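Long-range contacts in AB hydrolase-1 domain-containing protein (Thermoplasma acidophilum DSM 1728, PDB 3BDI), which is uncharacterized but, as a member of the alpha/beta hydrolase superfamily, probably hydrolyses a substrate not yet identified: residues I9-K20 against F89-N97; M113-Y121 against L139-Q148. One frame throughout, in Å; residues are numbered along the deposited sequence. Where two conformers were deposited one is given.

Contact 1. Residues I9-K20 against F89-N97; sequences IDVNGTRVFQRK and FIRDYLKAN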
loop_
_atom_site.group_PDB
_atom_site.type_symbol
_atom_site.label_atom_id
_atom_site.label_comp_id
_atom_site.label_asym_id
_atom_site.label_seq_id
_atom_site.Cartn_x
_atom_site.Cartn_y
_atom_site.Cartn_z
ATOM N N ILE A 9 15.761 3.222 8.746
ATOM C CA ILE A 9 16.469 3.433 7.465
ATOM C C ILE A 9 16.518 4.953 7.215
ATOM O O ILE A 9 15.600 5.701 7.617
ATOM C CB ILE A 9 15.782 2.646 6.288
ATOM C CG1 ILE A 9 16.679 2.607 5.041
ATOM C CG2 ILE A 9 14.356 3.154 6.006
ATOM C CD1 ILE A 9 16.295 1.554 4.071
ATOM N N ASP A 10 17.600 5.446 6.606
ATOM C CA ASP A 10 17.635 6.795 6.115
ATOM C C ASP A 10 17.091 6.838 4.731
ATOM O O ASP A 10 17.603 6.144 3.830
ATOM C CB ASP A 10 19.049 7.347 6.078
ATOM C CG ASP A 10 19.071 8.828 5.616
ATOM O OD1 ASP A 10 18.616 9.672 6.398
ATOM O OD2 ASP A 10 19.496 9.091 4.507
ATOM N N VAL A 11 16.066 7.665 4.519
ATOM C CA VAL A 11 15.521 7.942 3.201
ATOM C C VAL A 11 15.799 9.415 2.913
ATOM O O VAL A 11 15.083 10.322 3.342
ATOM C CB VAL A 11 14.018 7.570 3.089
ATOM C CG1 VAL A 11 13.551 7.766 1.632
ATOM C CG2 VAL A 11 13.802 6.117 3.557
ATOM N N ASN A 12 16.900 9.678 2.215
ATOM C CA ASN A 12 17.320 11.033 1.855
ATOM C C ASN A 12 17.226 12.022 2.985
ATOM O O ASN A 12 16.780 13.145 2.807
ATOM C CB ASN A 12 16.592 11.526 0.607
ATOM C CG ASN A 12 16.984 10.745 -0.607
ATOM O OD1 ASN A 12 18.181 10.556 -0.868
ATOM N ND2 ASN A 12 16.020 10.257 -1.341
ATOM N N GLY A 13 17.689 11.612 4.153
ATOM C CA GLY A 13 17.807 12.523 5.285
ATOM C C GLY A 13 16.677 12.413 6.307
ATOM O O GLY A 13 16.734 13.035 7.363
ATOM N N THR A 14 15.675 11.599 6.001
ATOM C CA THR A 14 14.560 11.367 6.927
ATOM C C THR A 14 14.698 9.994 7.539
ATOM O O THR A 14 14.807 8.988 6.802
ATOM C CB THR A 14 13.222 11.506 6.199
ATOM O OG1 THR A 14 13.087 12.857 5.760
ATOM C CG2 THR A 14 12.023 11.180 7.131
ATOM N N ARG A 15 14.654 9.938 8.868
ATOM C CA ARG A 15 14.763 8.695 9.608
ATOM C C ARG A 15 13.436 7.930 9.671
ATOM O O ARG A 15 12.530 8.298 10.415
ATOM C CB ARG A 15 15.314 8.968 11.010
ATOM C CG ARG A 15 15.664 7.751 11.854
ATOM C CD ARG A 15 16.115 8.175 13.185
ATOM N NE ARG A 15 16.569 7.107 14.066
ATOM C CZ ARG A 15 15.853 6.584 15.058
ATOM N NH1 ARG A 15 14.621 6.940 15.302
ATOM N NH2 ARG A 15 16.429 5.644 15.813
ATOM N N VAL A 16 13.336 6.873 8.879
ATOM C CA VAL A 16 12.119 6.123 8.656
ATOM C C VAL A 16 12.180 4.811 9.416
ATOM O O VAL A 16 13.141 4.061 9.263
ATOM C CB VAL A 16 11.955 5.861 7.145
ATOM C CG1 VAL A 16 10.767 4.957 6.861
ATOM C CG2 VAL A 16 11.788 7.191 6.442
ATOM N N PHE A 17 11.161 4.526 10.213
ATOM C CA PHE A 17 10.988 3.207 10.800
ATOM C C PHE A 17 10.375 2.278 9.770
ATOM O O PHE A 17 9.441 2.635 9.071
ATOM C CB PHE A 17 10.050 3.272 12.004
ATOM C CG PHE A 17 9.754 1.924 12.621
ATOM C CD1 PHE A 17 10.741 1.265 13.316
ATOM C CD2 PHE A 17 8.493 1.326 12.525
ATOM C CE1 PHE A 17 10.513 0.030 13.848
ATOM C CE2 PHE A 17 8.236 0.096 13.073
ATOM C CZ PHE A 17 9.264 -0.552 13.777
ATOM N N GLN A 18 10.917 1.063 9.678
ATOM C CA GLN A 18 10.286 0.039 8.856
ATOM C C GLN A 18 10.347 -1.326 9.454
ATOM O O GLN A 18 11.216 -1.639 10.271
ATOM C CB GLN A 18 10.904 -0.003 7.432
ATOM C CG GLN A 18 12.326 -0.552 7.378
ATOM C CD GLN A 18 12.864 -0.657 5.940
ATOM O OE1 GLN A 18 12.206 -0.253 4.992
ATOM N NE2 GLN A 18 14.099 -1.135 5.776
ATOM N N ARG A 19 9.426 -2.148 9.007
ATOM C CA ARG A 19 9.364 -3.587 9.298
ATOM C C ARG A 19 9.478 -4.342 8.000
ATOM O O ARG A 19 8.867 -3.965 7.013
ATOM C CB ARG A 19 8.040 -3.909 9.968
ATOM C CG ARG A 19 7.669 -2.926 11.078
ATOM C CD ARG A 19 6.354 -3.272 11.706
ATOM N NE ARG A 19 6.464 -4.402 12.631
ATOM C CZ ARG A 19 5.446 -5.213 12.931
ATOM N NH1 ARG A 19 4.299 -5.117 12.274
ATOM N NH2 ARG A 19 5.627 -6.179 13.832
ATOM N N LYS A 20 10.289 -5.414 7.989
ATOM C CA LYS A 20 10.459 -6.144 6.737
ATOM C C LYS A 20 10.680 -7.616 6.985
ATOM O O LYS A 20 11.187 -7.965 8.016
ATOM C CB LYS A 20 11.610 -5.577 5.900
ATOM C CG LYS A 20 12.966 -5.799 6.508
ATOM C CD LYS A 20 14.052 -5.083 5.729
ATOM C CE LYS A 20 15.443 -5.442 6.238
ATOM N NZ LYS A 20 16.540 -4.578 5.660
ATOM N N PHE A 89 8.339 9.820 -1.965
ATOM C CA PHE A 89 8.683 8.958 -0.841
ATOM C C PHE A 89 8.707 7.501 -1.246
ATOM O O PHE A 89 9.655 6.791 -0.957
ATOM C CB PHE A 89 7.749 9.115 0.342
ATOM C CG PHE A 89 8.128 8.214 1.459
ATOM C CD1 PHE A 89 9.244 8.443 2.207
ATOM C CD2 PHE A 89 7.388 7.066 1.712
ATOM C CE1 PHE A 89 9.621 7.537 3.188
ATOM C CE2 PHE A 89 7.753 6.194 2.694
ATOM C CZ PHE A 89 8.873 6.450 3.427
ATOM N N ILE A 90 7.640 7.023 -1.901
ATOM C CA ILE A 90 7.578 5.592 -2.200
ATOM C C ILE A 90 8.705 5.147 -3.145
ATOM O O ILE A 90 9.384 4.135 -2.903
ATOM C CB ILE A 90 6.175 5.168 -2.675
ATOM C CG1 ILE A 90 5.214 5.344 -1.500
ATOM C CG2 ILE A 90 6.196 3.714 -3.233
ATOM C CD1 ILE A 90 3.748 4.978 -1.761
ATOM N N ARG A 91 8.941 5.955 -4.180
ATOM C CA ARG A 91 10.069 5.702 -5.093
ATOM C C ARG A 91 11.398 5.649 -4.339
ATOM O O ARG A 91 12.184 4.715 -4.497
ATOM C CB ARG A 91 10.124 6.782 -6.149
ATOM C CG ARG A 91 11.204 6.542 -7.182
ATOM C CD ARG A 91 11.278 7.690 -8.120
ATOM N NE ARG A 91 12.184 8.743 -7.664
ATOM C CZ ARG A 91 11.839 9.848 -7.011
ATOM N NH1 ARG A 91 10.591 10.091 -6.642
ATOM N NH2 ARG A 91 12.773 10.726 -6.707
ATOM N N ASP A 92 11.635 6.670 -3.518
ATOM C CA ASP A 92 12.910 6.792 -2.788
ATOM C C ASP A 92 13.095 5.712 -1.739
ATOM O O ASP A 92 14.200 5.272 -1.464
ATOM C CB ASP A 92 13.014 8.187 -2.160
ATOM C CG ASP A 92 13.198 9.309 -3.197
ATOM O OD1 ASP A 92 13.341 8.994 -4.402
ATOM O OD2 ASP A 92 13.095 10.500 -2.834
ATOM N N TYR A 93 11.982 5.322 -1.108
ATOM C CA TYR A 93 11.951 4.271 -0.091
ATOM C C TYR A 93 12.281 2.908 -0.699
ATOM O O TYR A 93 13.085 2.175 -0.145
ATOM C CB TYR A 93 10.557 4.248 0.558
ATOM C CG TYR A 93 10.350 3.093 1.503
ATOM C CD1 TYR A 93 10.978 3.031 2.723
ATOM C CD2 TYR A 93 9.548 2.012 1.105
ATOM C CE1 TYR A 93 10.765 1.969 3.546
ATOM C CE2 TYR A 93 9.317 0.954 1.925
ATOM C CZ TYR A 93 9.961 0.899 3.154
ATOM O OH TYR A 93 9.770 -0.170 3.995
ATOM N N LEU A 94 11.697 2.604 -1.858
ATOM C CA LEU A 94 12.062 1.382 -2.534
ATOM C C LEU A 94 13.547 1.395 -2.922
ATOM O O LEU A 94 14.256 0.426 -2.670
ATOM C CB LEU A 94 11.159 1.168 -3.737
ATOM C CG LEU A 94 9.678 0.852 -3.471
ATOM C CD1 LEU A 94 8.925 0.769 -4.795
ATOM C CD2 LEU A 94 9.531 -0.458 -2.674
ATOM N N LYS A 95 14.027 2.520 -3.453
ATOM C CA LYS A 95 15.440 2.654 -3.848
ATOM C C LYS A 95 16.351 2.473 -2.653
ATOM O O LYS A 95 17.377 1.802 -2.733
ATOM C CB LYS A 95 15.690 4.016 -4.495
ATOM C CG LYS A 95 17.136 4.263 -4.951
ATOM C CD LYS A 95 17.282 5.583 -5.701
ATOM N N ALA A 96 15.983 3.042 -1.501
ATOM C CA ALA A 96 16.812 2.900 -0.312
ATOM C C ALA A 96 16.978 1.461 0.141
ATOM O O ALA A 96 17.974 1.101 0.740
ATOM C CB ALA A 96 16.255 3.764 0.844
ATOM N N ASN A 97 15.957 0.646 -0.118
ATOM C CA ASN A 97 15.960 -0.773 0.205
ATOM C C ASN A 97 16.529 -1.642 -0.932
ATOM O O ASN A 97 16.523 -2.849 -0.822
ATOM C CB ASN A 97 14.545 -1.272 0.547
ATOM C CG ASN A 97 14.157 -0.945 1.968
ATOM O OD1 ASN A 97 14.724 -1.515 2.919
ATOM N ND2 ASN A 97 13.207 0.014 2.134
HETATM O O HOH W 1 16.259 -3.661 3.137
#
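The side-chain oxygen OE1 of Q18 is gripped by two donors from F89-N97: Y93 OH at 2.6 Å and N97 ND2 at 3.0 Å. They tie the hairpin of strands 5-11 and 14-21, at the edge of the alpha/beta hydrolase sheet, to the C-terminal end of helix 83-96. N97 returns the bond, taking Q18 NE2 on OD1 at 2.9 Å, so the two amides, their planes 22° apart, are paired in both directions. Glutamine and asparagine suit this place because each offers a donor and an acceptor side by side. The phenol comes in 23° off the carbonyl plane of Q18, and N97 ND2 also reaches Y93 O, which helps fix the rotation of the N97 amide.

V11 stands over the helix, its CG1 3.9 Å from D92 CB, while CG2 lies at the edge of the Y93 ring. V16 CG2 meets the edge of F89 at CE1. The small A96 lets the strand come close; in one of its two conformers I9 lays CD1 beside A96 CB. E7 is a second partner of Q18 NE2 and also pairs with K20 NZ, which a water bridges to N97 OD1, 2.6 Å from the water.

Contact 2. Residues M113-Y121 against L139-Q148; sequences MVIMTTLQY and LKGDMKKIRQ
L119 puts its two methyls on the short helix 140-143 and the turn behind it. CD1 touches D142 CB at 3.6 Å and L139 CB, while CD2 reaches I146 CG1 at 3.8 Å. The isobutyl fork gives it two methyls that can touch partly different neighbours. Next to it, M116 bends at chi2 and chi3 (64° and 84°), which swings CE round to L139 CD1, 3.8 Å away; the two side chains cross at about a right angle. A methionine, here selenomethionine, is unbranched and flexible enough to make that turn. Deeper in, I115 CG2 lies 3.7 Å from CG of M143, also selenomethionine, and close to its selenium.

Helix 109-120 follows the strand 102-107 of the alpha/beta hydrolase sheet, and this packing joins it to the connection that leads from strand 125-131 into strand 150-155. M143 also touches helix 163-172, so the short helix is wedged between two longer ones.

Oxygens also meet methyls, with no hydrogen bond crossing the contact: L119 CD2 sits 3.2 Å from the backbone D142 O. T118 turns its hydroxyl back to V114 O (2.9 Å), an acceptor shared with its backbone N. This satisfies OG1 and presents CG2, anti to the backbone N, to I146 CG2 and Q148. Q148 OE1 is 3.3 Å from T118 CG2, and Q148 NE2 is hydrogen-bonded to V125 O.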
loop_
_atom_site.group_PDB
_atom_site.type_symbol
_atom_site.label_atom_id
_atom_site.label_comp_id
_atom_site.label_asym_id
_atom_site.label_seq_id
_atom_site.Cartn_x
_atom_site.Cartn_y
_atom_site.Cartn_z
HETATM N N MSE A 113 -1.699 7.251 -1.875
HETATM C CA MSE A 113 -0.290 7.351 -2.155
HETATM C C MSE A 113 0.154 6.363 -3.216
HETATM O O MSE A 113 0.983 6.709 -4.088
HETATM C CB MSE A 113 0.528 7.140 -0.884
HETATM C CG MSE A 113 0.331 8.182 0.152
HETATM SE SE MSE A 113 1.423 7.834 1.703
HETATM C CE MSE A 113 1.046 9.484 2.618
ATOM N N VAL A 114 -0.315 5.110 -3.115
ATOM C CA VAL A 114 0.142 4.117 -4.094
ATOM C C VAL A 114 -0.434 4.392 -5.486
ATOM O O VAL A 114 0.246 4.117 -6.496
ATOM C CB VAL A 114 -0.132 2.679 -3.686
ATOM C CG1 VAL A 114 0.607 2.365 -2.405
ATOM C CG2 VAL A 114 -1.624 2.348 -3.577
ATOM N N ILE A 115 -1.643 4.934 -5.548
ATOM C CA ILE A 115 -2.196 5.358 -6.857
ATOM C C ILE A 115 -1.294 6.449 -7.456
ATOM O O ILE A 115 -0.836 6.333 -8.623
ATOM C CB ILE A 115 -3.690 5.742 -6.730
ATOM C CG1 ILE A 115 -4.486 4.423 -6.545
ATOM C CG2 ILE A 115 -4.203 6.535 -7.965
ATOM C CD1 ILE A 115 -5.903 4.570 -6.163
HETATM N N MSE A 116 -1.006 7.481 -6.678
HETATM C CA MSE A 116 -0.174 8.547 -7.174
HETATM C C MSE A 116 1.195 8.066 -7.603
HETATM O O MSE A 116 1.744 8.518 -8.632
HETATM C CB MSE A 116 -0.010 9.672 -6.150
HETATM C CG MSE A 116 0.836 10.860 -6.684
HETATM SE SE MSE A 116 0.016 11.793 -8.200
HETATM C CE MSE A 116 -1.047 12.884 -7.172
ATOM N N THR A 117 1.794 7.169 -6.844
ATOM C CA THR A 117 3.081 6.602 -7.237
ATOM C C THR A 117 3.027 5.884 -8.597
ATOM O O THR A 117 3.958 5.994 -9.403
ATOM C CB THR A 117 3.577 5.623 -6.175
ATOM O OG1 THR A 117 3.626 6.309 -4.921
ATOM C CG2 THR A 117 4.937 5.039 -6.507
ATOM N N THR A 118 1.921 5.197 -8.865
ATOM C CA THR A 118 1.742 4.519 -10.165
ATOM C C THR A 118 1.540 5.520 -11.297
ATOM O O THR A 118 2.053 5.300 -12.388
ATOM C CB THR A 118 0.584 3.515 -10.083
ATOM O OG1 THR A 118 0.784 2.652 -8.951
ATOM C CG2 THR A 118 0.536 2.644 -11.315
ATOM N N LEU A 119 0.882 6.630 -11.023
ATOM C CA LEU A 119 0.688 7.695 -12.030
ATOM C C LEU A 119 2.012 8.380 -12.353
ATOM O O LEU A 119 2.257 8.738 -13.503
ATOM C CB LEU A 119 -0.339 8.729 -11.558
ATOM C CG LEU A 119 -1.751 8.189 -11.337
ATOM C CD1 LEU A 119 -2.674 9.282 -10.775
ATOM C CD2 LEU A 119 -2.295 7.580 -12.611
ATOM N N GLN A 120 2.890 8.544 -11.367
ATOM C CA GLN A 120 4.150 9.272 -11.543
ATOM C C GLN A 120 5.282 8.407 -12.033
ATOM O O GLN A 120 6.063 8.846 -12.893
ATOM C CB GLN A 120 4.588 9.919 -10.237
ATOM C CG GLN A 120 3.686 11.002 -9.741
ATOM C CD GLN A 120 3.862 12.328 -10.460
ATOM O OE1 GLN A 120 3.175 12.613 -11.441
ATOM N NE2 GLN A 120 4.776 13.144 -9.969
ATOM N N TYR A 121 5.382 7.186 -11.508
ATOM C CA TYR A 121 6.499 6.294 -11.676
ATOM C C TYR A 121 6.000 4.889 -11.999
ATOM O O TYR A 121 6.276 3.911 -11.311
ATOM C CB TYR A 121 7.334 6.272 -10.383
ATOM C CG TYR A 121 7.857 7.620 -9.990
ATOM C CD1 TYR A 121 8.713 8.314 -10.842
ATOM C CD2 TYR A 121 7.491 8.231 -8.785
ATOM C CE1 TYR A 121 9.182 9.567 -10.504
ATOM C CE2 TYR A 121 7.974 9.471 -8.431
ATOM C CZ TYR A 121 8.811 10.149 -9.298
ATOM O OH TYR A 121 9.338 11.400 -9.000
ATOM N N LEU A 139 -7.977 12.567 -9.489
ATOM C CA LEU A 139 -7.015 11.896 -10.361
ATOM C C LEU A 139 -7.633 10.908 -11.324
ATOM O O LEU A 139 -6.928 10.140 -11.948
ATOM C CB LEU A 139 -6.023 11.148 -9.476
ATOM C CG LEU A 139 -5.290 12.020 -8.464
ATOM C CD1 LEU A 139 -4.361 11.175 -7.583
ATOM C CD2 LEU A 139 -4.520 13.068 -9.230
ATOM N N LYS A 140 -8.942 10.965 -11.524
ATOM C CA LYS A 140 -9.654 9.960 -12.341
ATOM C C LYS A 140 -9.138 9.917 -13.775
ATOM O O LYS A 140 -9.033 8.829 -14.381
ATOM C CB LYS A 140 -11.153 10.270 -12.349
ATOM C CG LYS A 140 -11.789 10.190 -10.985
ATOM C CD LYS A 140 -13.266 10.555 -11.063
ATOM C CE LYS A 140 -13.837 10.645 -9.669
ATOM N NZ LYS A 140 -15.298 11.009 -9.716
ATOM N N GLY A 141 -8.822 11.085 -14.348
ATOM C CA GLY A 141 -8.383 11.137 -15.735
ATOM C C GLY A 141 -7.021 10.480 -15.885
ATOM O O GLY A 141 -6.703 9.923 -16.934
ATOM N N ASP A 142 -6.219 10.484 -14.819
ATOM C CA ASP A 142 -4.912 9.845 -14.904
ATOM C C ASP A 142 -5.013 8.362 -14.549
ATOM O O ASP A 142 -4.308 7.504 -15.107
ATOM C CB ASP A 142 -3.953 10.557 -13.944
ATOM C CG ASP A 142 -3.965 12.072 -14.133
ATOM O OD1 ASP A 142 -3.227 12.537 -15.023
ATOM O OD2 ASP A 142 -4.724 12.781 -13.412
HETATM N N MSE A 143 -5.884 8.054 -13.593
HETATM C CA MSE A 143 -6.157 6.692 -13.203
HETATM C C MSE A 143 -6.641 5.884 -14.370
HETATM O O MSE A 143 -6.347 4.709 -14.436
HETATM C CB MSE A 143 -7.183 6.626 -12.067
HETATM C CG MSE A 143 -6.591 7.037 -10.731
HETATM SE SE MSE A 143 -7.886 7.224 -9.293
HETATM C CE MSE A 143 -9.299 6.175 -9.824
ATOM N N LYS A 144 -7.378 6.501 -15.312
ATOM C CA LYS A 144 -7.820 5.743 -16.466
ATOM C C LYS A 144 -6.670 5.125 -17.254
ATOM O O LYS A 144 -6.895 4.093 -17.925
ATOM C CB LYS A 144 -8.783 6.539 -17.383
ATOM C CG LYS A 144 -8.186 7.578 -18.261
ATOM C CD LYS A 144 -9.278 8.254 -19.143
ATOM C CE LYS A 144 -8.681 9.317 -20.027
ATOM N NZ LYS A 144 -9.613 9.817 -21.093
ATOM N N LYS A 145 -5.471 5.687 -17.101
ATOM C CA LYS A 145 -4.265 5.241 -17.785
ATOM C C LYS A 145 -3.524 4.066 -17.141
ATOM O O LYS A 145 -2.700 3.417 -17.798
ATOM C CB LYS A 145 -3.315 6.420 -17.966
ATOM N N ILE A 146 -3.814 3.774 -15.879
ATOM C CA ILE A 146 -3.088 2.707 -15.178
ATOM C C ILE A 146 -3.185 1.367 -15.886
ATOM O O ILE A 146 -4.275 0.842 -16.141
ATOM C CB ILE A 146 -3.573 2.580 -13.688
ATOM C CG1 ILE A 146 -3.185 3.849 -12.923
ATOM C CG2 ILE A 146 -2.975 1.384 -12.987
ATOM C CD1 ILE A 146 -3.913 3.988 -11.538
ATOM N N ARG A 147 -2.035 0.770 -16.175
ATOM C CA ARG A 147 -2.008 -0.536 -16.811
ATOM C C ARG A 147 -1.798 -1.719 -15.874
ATOM O O ARG A 147 -2.023 -2.865 -16.234
ATOM C CB ARG A 147 -0.912 -0.527 -17.878
ATOM C CG ARG A 147 -1.052 0.601 -18.903
ATOM C CD ARG A 147 -2.377 0.551 -19.704
ATOM N NE ARG A 147 -2.440 1.527 -20.806
ATOM C CZ ARG A 147 -2.716 2.826 -20.665
ATOM N N GLN A 148 -1.303 -1.450 -14.644
ATOM C CA GLN A 148 -1.058 -2.511 -13.683
ATOM C C GLN A 148 -2.314 -3.240 -13.257
ATOM O O GLN A 148 -3.392 -2.606 -13.164
ATOM C CB GLN A 148 -0.420 -1.915 -12.419
ATOM C CG GLN A 148 1.079 -1.616 -12.553
ATOM C CD GLN A 148 1.422 -0.344 -13.280
ATOM O OE1 GLN A 148 0.558 0.414 -13.720
ATOM N NE2 GLN A 148 2.712 -0.084 -13.401
#

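In the fold
Contact 1 and contact 2 lie about 21 Å apart, centre to centre, and follow one another along the chain without overlapping. Helices 83-96 and 109-120 join them by packing side by side: I90 CD1 of contact 1 comes within 3.4 Å of T117 OG1 and 4.0 Å of M113 CB of contact 2. Each helix thus turns one side to its neighbour and another to its own contact: contact 1 reaches the edge hairpin 5-21, contact 2 the connection beyond strand 125-131. Helix 109-120 starts just after S108, the presumed nucleophile of a probable S108-H186-D158 triad on a nucleophile elbow. Neither contact includes a triad residue.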